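Local coordinates for protein diaminopropionate ammonia-lyase (Escherichia coli, PDB 4D9I) that catalyses the pyridoxal phosphate-dependent alpha,beta-elimination of both L- and D-2,3-diaminopropionate to pyruvate and ammonia as a homodimer, at residues A116-G121 / D169-L174; V139-K144 / M176-Q181; Q188-E193 / A231-M236. One frame throughout, in Å; residues are numbered along the deposited sequence.

Interaction 1: A116-G121 / D169-L174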
loop_
_atom_site.group_PDB
_atom_site.type_symbol
_atom_site.label_atom_id
_atom_site.label_comp_id
_atom_site.label_asym_id
_atom_site.label_seq_id
_atom_site.Cartn_x
_atom_site.Cartn_y
_atom_site.Cartn_z
ATOM N N ALA B 116 -23.604 -27.572 -11.485
ATOM C CA ALA B 116 -23.007 -26.977 -12.685
ATOM C C ALA B 116 -23.146 -25.458 -12.670
ATOM O O ALA B 116 -24.221 -24.919 -12.384
ATOM C CB ALA B 116 -23.624 -27.570 -13.940
ATOM N N THR B 117 -22.045 -24.770 -12.974
ATOM C CA THR B 117 -21.982 -23.346 -12.739
ATOM C C THR B 117 -21.040 -22.643 -13.704
ATOM O O THR B 117 -19.983 -23.170 -14.022
ATOM C CB THR B 117 -21.512 -23.108 -11.286
ATOM O OG1 THR B 117 -22.520 -23.605 -10.390
ATOM C CG2 THR B 117 -21.262 -21.643 -11.004
ATOM N N THR B 118 -21.449 -21.461 -14.165
ATOM C CA THR B 118 -20.565 -20.502 -14.839
ATOM C C THR B 118 -20.150 -19.384 -13.875
ATOM O O THR B 118 -20.956 -18.908 -13.078
ATOM C CB THR B 118 -21.207 -19.890 -16.106
ATOM O OG1 THR B 118 -21.246 -20.873 -17.146
ATOM C CG2 THR B 118 -20.380 -18.709 -16.607
ATOM N N THR B 119 -18.885 -18.975 -13.964
ATOM C CA THR B 119 -18.327 -17.978 -13.076
ATOM C C THR B 119 -17.134 -17.258 -13.693
ATOM O O THR B 119 -16.437 -17.796 -14.563
ATOM C CB THR B 119 -17.846 -18.605 -11.755
ATOM O OG1 THR B 119 -17.580 -17.558 -10.800
ATOM C CG2 THR B 119 -16.578 -19.454 -11.988
ATOM N N ASP B 120 -16.887 -16.043 -13.227
ATOM C CA ASP B 120 -15.667 -15.358 -13.642
ATOM C C ASP B 120 -14.673 -15.382 -12.482
ATOM O O ASP B 120 -13.621 -14.748 -12.537
ATOM C CB ASP B 120 -15.972 -13.939 -14.130
ATOM C CG ASP B 120 -16.590 -13.074 -13.050
ATOM O OD1 ASP B 120 -16.936 -11.907 -13.346
ATOM O OD2 ASP B 120 -16.726 -13.564 -11.903
ATOM N N GLY B 121 -15.010 -16.123 -11.426
ATOM C CA GLY B 121 -14.131 -16.200 -10.274
ATOM C C GLY B 121 -14.722 -16.718 -8.984
ATOM O O GLY B 121 -14.628 -17.914 -8.700
ATOM N N ASP B 169 -21.981 -14.175 -20.869
ATOM C CA ASP B 169 -23.381 -14.449 -21.201
ATOM C C ASP B 169 -23.569 -15.754 -21.982
ATOM O O ASP B 169 -24.468 -16.541 -21.670
ATOM C CB ASP B 169 -23.988 -13.271 -21.968
ATOM N N ASP B 170 -22.716 -15.977 -22.985
ATOM C CA ASP B 170 -22.758 -17.186 -23.818
ATOM C C ASP B 170 -22.362 -18.440 -23.040
ATOM O O ASP B 170 -23.003 -19.481 -23.171
ATOM C CB ASP B 170 -21.835 -17.049 -25.037
ATOM C CG ASP B 170 -22.241 -15.918 -25.972
ATOM O OD1 ASP B 170 -23.452 -15.736 -26.213
ATOM O OD2 ASP B 170 -21.338 -15.220 -26.483
ATOM N N THR B 171 -21.300 -18.332 -22.247
ATOM C CA THR B 171 -20.788 -19.442 -21.440
ATOM C C THR B 171 -21.842 -19.973 -20.458
ATOM O O THR B 171 -21.913 -21.180 -20.219
ATOM C CB THR B 171 -19.506 -19.029 -20.686
ATOM O OG1 THR B 171 -18.489 -18.693 -21.639
ATOM C CG2 THR B 171 -18.995 -20.146 -19.779
ATOM N N VAL B 172 -22.650 -19.066 -19.905
ATOM C CA VAL B 172 -23.753 -19.435 -19.012
ATOM C C VAL B 172 -24.735 -20.353 -19.734
ATOM O O VAL B 172 -25.210 -21.333 -19.159
ATOM C CB VAL B 172 -24.491 -18.199 -18.441
ATOM C CG1 VAL B 172 -25.732 -18.617 -17.664
ATOM C CG2 VAL B 172 -23.580 -17.404 -17.527
ATOM N N ARG B 173 -25.013 -20.031 -20.997
ATOM C CA ARG B 173 -25.880 -20.840 -21.849
ATOM C C ARG B 173 -25.296 -22.239 -22.073
ATOM O O ARG B 173 -26.024 -23.231 -22.016
ATOM C CB ARG B 173 -26.154 -20.124 -23.182
ATOM C CG ARG B 173 -27.388 -19.220 -23.201
ATOM C CD ARG B 173 -27.252 -17.986 -22.311
ATOM N N LEU B 174 -23.983 -22.321 -22.297
ATOM C CA LEU B 174 -23.314 -23.623 -22.401
ATOM C C LEU B 174 -23.484 -24.460 -21.119
ATOM O O LEU B 174 -23.675 -25.672 -21.193
ATOM C CB LEU B 174 -21.835 -23.465 -22.763
#
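In the four-stranded parallel sheet of this fold type II enzyme, helix 168-182 packs over the end of strand 114-118, and Thr118 is the residue of 116-121 that meets its 169-174 turns. The CA atoms of Thr118 and Val172 are 5.4 Å apart, a close approach consistent with the small side chains on both sides. Thr118 points at the helix with OG1 anti to its carbonyl carbon (chi1 -73°), which sends the hydroxyl to the helix backbone and the methyl between two helix side chains. CG2 of Thr118 lies 3.6 Å from CG2 of Val172 and 3.7 Å from CG2 of Thr171, the side chains crossing obliquely. OG1 of Thr118 is 3.2 Å from the carbonyl O of Thr171, a weak hydrogen bond at most, since the same hydroxyl is bonded to OG1 of Thr175 one helical turn on. The Thr171 hydroxyl turns instead to Asn167 O and Thr164 OG1.

Past the strand the chain turns toward the active site. Thr119 OG1 accepts from Gly121 N at 3.0 Å (162°), an ST turn spanning Asp120, the inferred proton acceptor for the L-isomer, whose OD1 also meets Gly288 N. The chemistry is thus methyl packing around a shared hydroxyl: Thr118 buries its polar atom against the helix without stranding it, because Thr175 supplies the firmer partner.

Interaction 2: V139-K144 / M176-Q181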
loop_
_atom_site.group_PDB
_atom_site.type_symbol
_atom_site.label_atom_id
_atom_site.label_comp_id
_atom_site.label_asym_id
_atom_site.label_seq_id
_atom_site.Cartn_x
_atom_site.Cartn_y
_atom_site.Cartn_z
ATOM N N VAL B 139 -19.122 -28.925 -11.614
ATOM C CA VAL B 139 -18.558 -28.668 -12.950
ATOM C C VAL B 139 -18.669 -27.169 -13.244
ATOM O O VAL B 139 -19.759 -26.644 -13.451
ATOM C CB VAL B 139 -19.230 -29.532 -14.057
ATOM C CG1 VAL B 139 -18.557 -29.311 -15.408
ATOM C CG2 VAL B 139 -19.159 -31.012 -13.711
ATOM N N ILE B 140 -17.530 -26.484 -13.221
ATOM C CA ILE B 140 -17.483 -25.031 -13.371
ATOM C C ILE B 140 -17.028 -24.620 -14.776
ATOM O O ILE B 140 -16.026 -25.128 -15.297
ATOM C CB ILE B 140 -16.556 -24.390 -12.303
ATOM C CG1 ILE B 140 -16.866 -24.919 -10.888
ATOM C CG2 ILE B 140 -16.613 -22.878 -12.353
ATOM C CD1 ILE B 140 -18.319 -24.873 -10.429
ATOM N N TYR B 141 -17.774 -23.717 -15.403
ATOM C CA TYR B 141 -17.333 -23.116 -16.663
ATOM C C TYR B 141 -16.848 -21.669 -16.426
ATOM O O TYR B 141 -17.458 -20.919 -15.662
ATOM C CB TYR B 141 -18.454 -23.175 -17.715
ATOM C CG TYR B 141 -18.824 -24.578 -18.171
ATOM C CD1 TYR B 141 -18.528 -25.695 -17.387
ATOM C CD2 TYR B 141 -19.495 -24.788 -19.371
ATOM C CE1 TYR B 141 -18.867 -26.971 -17.792
ATOM C CE2 TYR B 141 -19.841 -26.068 -19.781
ATOM C CZ TYR B 141 -19.524 -27.156 -18.988
ATOM O OH TYR B 141 -19.869 -28.430 -19.375
ATOM N N MET B 142 -15.736 -21.304 -17.057
ATOM C CA MET B 142 -15.220 -19.931 -17.005
ATOM C C MET B 142 -15.030 -19.379 -18.431
ATOM O O MET B 142 -14.667 -20.132 -19.340
ATOM C CB MET B 142 -13.914 -19.862 -16.193
ATOM C CG MET B 142 -14.040 -20.316 -14.739
ATOM S SD MET B 142 -12.566 -19.935 -13.763
ATOM C CE MET B 142 -12.750 -18.160 -13.639
ATOM N N PRO B 143 -15.303 -18.072 -18.639
ATOM C CA PRO B 143 -15.257 -17.514 -19.991
ATOM C C PRO B 143 -13.838 -17.224 -20.470
ATOM O O PRO B 143 -12.906 -17.195 -19.657
ATOM C CB PRO B 143 -16.059 -16.209 -19.877
ATOM C CG PRO B 143 -16.386 -16.034 -18.435
ATOM C CD PRO B 143 -15.623 -17.045 -17.638
ATOM N N LYS B 144 -13.688 -17.025 -21.782
ATOM C CA LYS B 144 -12.416 -16.648 -22.388
ATOM C C LYS B 144 -11.812 -15.456 -21.660
ATOM O O LYS B 144 -12.512 -14.479 -21.356
ATOM C CB LYS B 144 -12.580 -16.349 -23.889
ATOM C CG LYS B 144 -13.387 -15.101 -24.234
ATOM N N MET B 176 -26.075 -24.303 -18.978
ATOM C CA MET B 176 -27.477 -24.746 -18.988
ATOM C C MET B 176 -27.677 -25.910 -19.948
ATOM O O MET B 176 -28.326 -26.912 -19.609
ATOM C CB MET B 176 -28.416 -23.592 -19.364
ATOM C CG MET B 176 -28.128 -22.293 -18.612
ATOM S SD MET B 176 -29.463 -21.097 -18.787
ATOM C CE MET B 176 -28.634 -19.687 -19.504
ATOM N N GLN B 177 -27.106 -25.762 -21.142
ATOM C CA GLN B 177 -27.092 -26.810 -22.154
ATOM C C GLN B 177 -26.574 -28.137 -21.606
ATOM O O GLN B 177 -27.279 -29.146 -21.641
ATOM C CB GLN B 177 -26.232 -26.389 -23.351
ATOM C CG GLN B 177 -26.984 -26.234 -24.655
ATOM C CD GLN B 177 -26.237 -26.865 -25.821
ATOM O OE1 GLN B 177 -25.086 -26.529 -26.095
ATOM N NE2 GLN B 177 -26.893 -27.791 -26.511
ATOM N N HIS B 178 -25.340 -28.128 -21.104
ATOM C CA HIS B 178 -24.694 -29.363 -20.646
ATOM C C HIS B 178 -25.374 -29.955 -19.442
ATOM O O HIS B 178 -25.442 -31.177 -19.301
ATOM C CB HIS B 178 -23.208 -29.137 -20.366
ATOM C CG HIS B 178 -22.395 -28.812 -21.595
ATOM N ND1 HIS B 178 -22.060 -27.552 -21.931
ATOM C CD2 HIS B 178 -21.842 -29.637 -22.572
ATOM C CE1 HIS B 178 -21.337 -27.564 -23.069
ATOM N NE2 HIS B 178 -21.201 -28.841 -23.458
ATOM N N ALA B 179 -25.881 -29.094 -18.556
ATOM C CA ALA B 179 -26.638 -29.555 -17.387
ATOM C C ALA B 179 -27.907 -30.312 -17.793
ATOM O O ALA B 179 -28.172 -31.393 -17.270
ATOM C CB ALA B 179 -26.976 -28.389 -16.469
ATOM N N GLN B 180 -28.683 -29.748 -18.719
ATOM C CA GLN B 180 -29.876 -30.424 -19.263
ATOM C C GLN B 180 -29.467 -31.769 -19.847
ATOM O O GLN B 180 -30.101 -32.788 -19.605
ATOM C CB GLN B 180 -30.550 -29.559 -20.335
ATOM C CG GLN B 180 -31.829 -30.134 -20.937
ATOM N N GLN B 181 -28.370 -31.734 -20.595
ATOM C CA GLN B 181 -27.813 -32.879 -21.298
ATOM C C GLN B 181 -27.385 -34.012 -20.358
ATOM O O GLN B 181 -27.530 -35.184 -20.695
ATOM C CB GLN B 181 -26.610 -32.384 -22.094
ATOM C CG GLN B 181 -26.113 -33.291 -23.190
ATOM C CD GLN B 181 -24.906 -32.699 -23.878
ATOM O OE1 GLN B 181 -23.849 -33.327 -23.947
ATOM N NE2 GLN B 181 -25.049 -31.473 -24.381
#
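Tyr141 reaches from strand 137-142 to helix 168-182 and lays the hydroxyl end of its ring over one face of the His178 imidazole. OH sits 3.3 Å above the imidazole plane, displaced toward the rim, and its nearest ring atom is CG of His178 at 3.4 Å. CE2 of Tyr141 comes equally close to ND1 of His178, also 3.4 Å. The pair is an offset edge-to-face arrangement, the tyrosine presenting its edge, with ring centroids 5.4 Å apart and planes inclined at 61°.

Both side chains are directed across the gap in the same manner: CG stands anti to the carbonyl carbon, with chi1 at -66° in each. The histidine is also held from its own helix, for ND1 is hydrogen-bonded to the backbone O of Leu174 one turn earlier. That bond limits rotation of the imidazole and keeps its face turned to the tyrosine. On the strand side, CG1 of Val139 lies in the plane of the phenol ring at its edge, and the ring also touches Thr171 and Thr175 of the helix and Trp184 of the following loop, so it is wedged between sheet and helix.

An alanine in place of His178 would probably leave the edge and hydroxyl of Tyr141 facing a gap and Leu174 O without its side-chain partner. Since that carbonyl can only accept, ND1 is the donor and carries a proton. The contact is thus an edge-to-face aromatic packing: the phenol oxygen and CE2 meet a ring whose orientation is set by a hydrogen bond to the helix backbone.

Interaction 3: Q188-E193 / A231-M236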
loop_
_atom_site.group_PDB
_atom_site.type_symbol
_atom_site.label_atom_id
_atom_site.label_comp_id
_atom_site.label_asym_id
_atom_site.label_seq_id
_atom_site.Cartn_x
_atom_site.Cartn_y
_atom_site.Cartn_z
ATOM N N GLN B 188 -26.588 -20.849 -10.424
ATOM C CA GLN B 188 -26.144 -19.498 -10.833
ATOM C C GLN B 188 -26.640 -18.463 -9.855
ATOM O O GLN B 188 -27.731 -18.600 -9.304
ATOM C CB GLN B 188 -26.673 -19.097 -12.218
ATOM C CG GLN B 188 -26.054 -19.818 -13.400
ATOM C CD GLN B 188 -24.538 -19.681 -13.496
ATOM O OE1 GLN B 188 -23.859 -20.636 -13.848
ATOM N NE2 GLN B 188 -24.009 -18.502 -13.198
ATOM N N ASP B 189 -25.860 -17.394 -9.694
ATOM C CA ASP B 189 -26.203 -16.327 -8.760
ATOM C C ASP B 189 -27.042 -15.218 -9.383
ATOM O O ASP B 189 -27.070 -14.102 -8.904
ATOM C CB ASP B 189 -24.936 -15.764 -8.098
ATOM C CG ASP B 189 -23.903 -15.236 -9.112
ATOM O OD1 ASP B 189 -23.860 -15.703 -10.282
ATOM O OD2 ASP B 189 -23.089 -14.382 -8.689
ATOM N N THR B 190 -27.737 -15.526 -10.459
ATOM C CA THR B 190 -28.705 -14.607 -10.999
ATOM C C THR B 190 -29.983 -15.388 -11.300
ATOM O O THR B 190 -29.968 -16.616 -11.298
ATOM C CB THR B 190 -28.172 -13.889 -12.245
ATOM O OG1 THR B 190 -28.959 -12.710 -12.483
ATOM C CG2 THR B 190 -28.184 -14.815 -13.469
ATOM N N ALA B 191 -31.073 -14.667 -11.545
ATOM C CA ALA B 191 -32.365 -15.275 -11.820
ATOM C C ALA B 191 -32.788 -14.991 -13.255
ATOM O O ALA B 191 -32.303 -14.052 -13.869
ATOM C CB ALA B 191 -33.405 -14.750 -10.846
ATOM N N TRP B 192 -33.670 -15.840 -13.778
ATOM C CA TRP B 192 -34.421 -15.567 -15.000
ATOM C C TRP B 192 -35.734 -16.300 -14.899
ATOM O O TRP B 192 -36.017 -16.924 -13.868
ATOM C CB TRP B 192 -33.632 -15.982 -16.240
ATOM C CG TRP B 192 -33.120 -17.408 -16.229
ATOM C CD1 TRP B 192 -33.751 -18.542 -16.743
ATOM C CD2 TRP B 192 -31.831 -17.902 -15.686
ATOM N NE1 TRP B 192 -32.975 -19.660 -16.556
ATOM C CE2 TRP B 192 -31.812 -19.348 -15.932
ATOM C CE3 TRP B 192 -30.736 -17.306 -15.043
ATOM C CZ2 TRP B 192 -30.746 -20.147 -15.542
ATOM C CZ3 TRP B 192 -29.664 -18.120 -14.655
ATOM C CH2 TRP B 192 -29.670 -19.509 -14.900
ATOM N N GLU B 193 -36.557 -16.239 -15.946
ATOM C CA GLU B 193 -37.852 -16.914 -15.914
ATOM C C GLU B 193 -37.653 -18.410 -15.828
ATOM O O GLU B 193 -36.947 -19.007 -16.652
ATOM C CB GLU B 193 -38.706 -16.556 -17.130
ATOM C CG GLU B 193 -39.403 -15.214 -16.996
ATOM C CD GLU B 193 -40.504 -15.009 -18.017
ATOM O OE1 GLU B 193 -41.111 -15.997 -18.493
ATOM O OE2 GLU B 193 -40.774 -13.835 -18.335
ATOM N N ALA B 231 -22.199 -3.507 -7.692
ATOM C CA ALA B 231 -23.211 -4.400 -8.264
ATOM C C ALA B 231 -22.848 -4.918 -9.628
ATOM O O ALA B 231 -22.630 -4.140 -10.570
ATOM C CB ALA B 231 -24.558 -3.706 -8.319
ATOM N N GLY B 232 -22.781 -6.241 -9.731
ATOM C CA GLY B 232 -22.645 -6.906 -11.017
ATOM C C GLY B 232 -24.049 -7.035 -11.556
ATOM O O GLY B 232 -24.565 -6.100 -12.167
ATOM N N VAL B 233 -24.682 -8.180 -11.283
ATOM C CA VAL B 233 -26.123 -8.338 -11.540
ATOM C C VAL B 233 -26.973 -7.813 -10.387
ATOM O O VAL B 233 -28.190 -7.674 -10.530
ATOM C CB VAL B 233 -26.544 -9.799 -11.806
ATOM C CG1 VAL B 233 -25.968 -10.291 -13.139
ATOM C CG2 VAL B 233 -26.163 -10.703 -10.638
ATOM N N GLY B 234 -26.345 -7.554 -9.245
ATOM C CA GLY B 234 -27.069 -6.999 -8.109
ATOM C C GLY B 234 -27.585 -8.029 -7.129
ATOM O O GLY B 234 -28.446 -7.722 -6.310
ATOM N N ALA B 235 -27.071 -9.255 -7.184
ATOM C CA ALA B 235 -27.517 -10.258 -6.197
ATOM C C ALA B 235 -27.026 -9.859 -4.801
ATOM O O ALA B 235 -27.806 -9.834 -3.851
ATOM C CB ALA B 235 -27.068 -11.673 -6.579
ATOM N N MET B 236 -25.737 -9.526 -4.686
ATOM C CA MET B 236 -25.208 -9.031 -3.419
ATOM C C MET B 236 -25.943 -7.767 -2.962
ATOM O O MET B 236 -26.466 -7.735 -1.847
ATOM C CB MET B 236 -23.691 -8.780 -3.466
ATOM C CG MET B 236 -23.092 -8.412 -2.098
ATOM S SD MET B 236 -23.297 -6.692 -1.558
ATOM C CE MET B 236 -22.091 -5.858 -2.576
#
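Phosphate oxygen OP1 of the pyridoxal phosphate-lysine at position 77 is gripped by two backbone N-H groups, those of Gly232 and Gly234. Between them Val233 gives its N to OP3 while its side chain turns to the loop 188-193, and Met236 N binds OP2. The contact with that loop lies behind this phosphate site and is mostly nonpolar. OG1 of Thr190 rests 3.8 Å from CB and 3.9 Å from CG1 of Val233, the two side chains crossing at about a right angle. Thr190 brings the hydroxyl there by setting OG1 anti to the backbone nitrogen (chi1 -162°).

The carbonyl O of Asp189 points into the same interface, 3.4 Å from CB of Ala235 and 3.9 Å from CG2 of Val233. These are methyl groups, and this buried oxygen has no hydrogen-bonding partner in the model. The carboxylate of Asp189 lies instead on the active-site side, where OD2 binds O3 of a Tris molecule, probably from the crystallisation liquor. Asn295 touches Thr190 and Ala235, and Met203 and Tyr206 of helix 197-206 pack on Ala235.

Gly234 occupies the N-cap position of helix 235-248 with phi 94° and psi 17°, angles at which a CB would jam against the carbonyl O of Val233. The helix N-terminus, with its N-H groups directed at the phosphate, would probably help stabilise its negative charge. A glycine-rich loop joining a strand to a helix N-terminus, with its amides round the cofactor phosphate, is the phosphate-binding arrangement of fold type II pyridoxal phosphate enzymes.

Interactions 1 and 2 share helix 168-182 and the neighbouring parallel strands 114-118 and 137-142, so they are successive points of one helix-on-sheet interface, about 6 Å apart between centres. Interaction 1 is fully buried and made by small threonine and valine groups; interaction 2, nearer the chain's periphery, spans a wider gap with two aromatic rings and is only partly buried. Interaction 3 lies deepest, about 10 Å from the chain centre, where a loop meets a glycine-rich turn and the start of a helix, and backs the cofactor phosphate site. Gln188 OE1, hydrogen-bonded to Thr118 N, ties interaction 3 to interaction 1, and Met176 against Trp192 joins interactions 2 and 3.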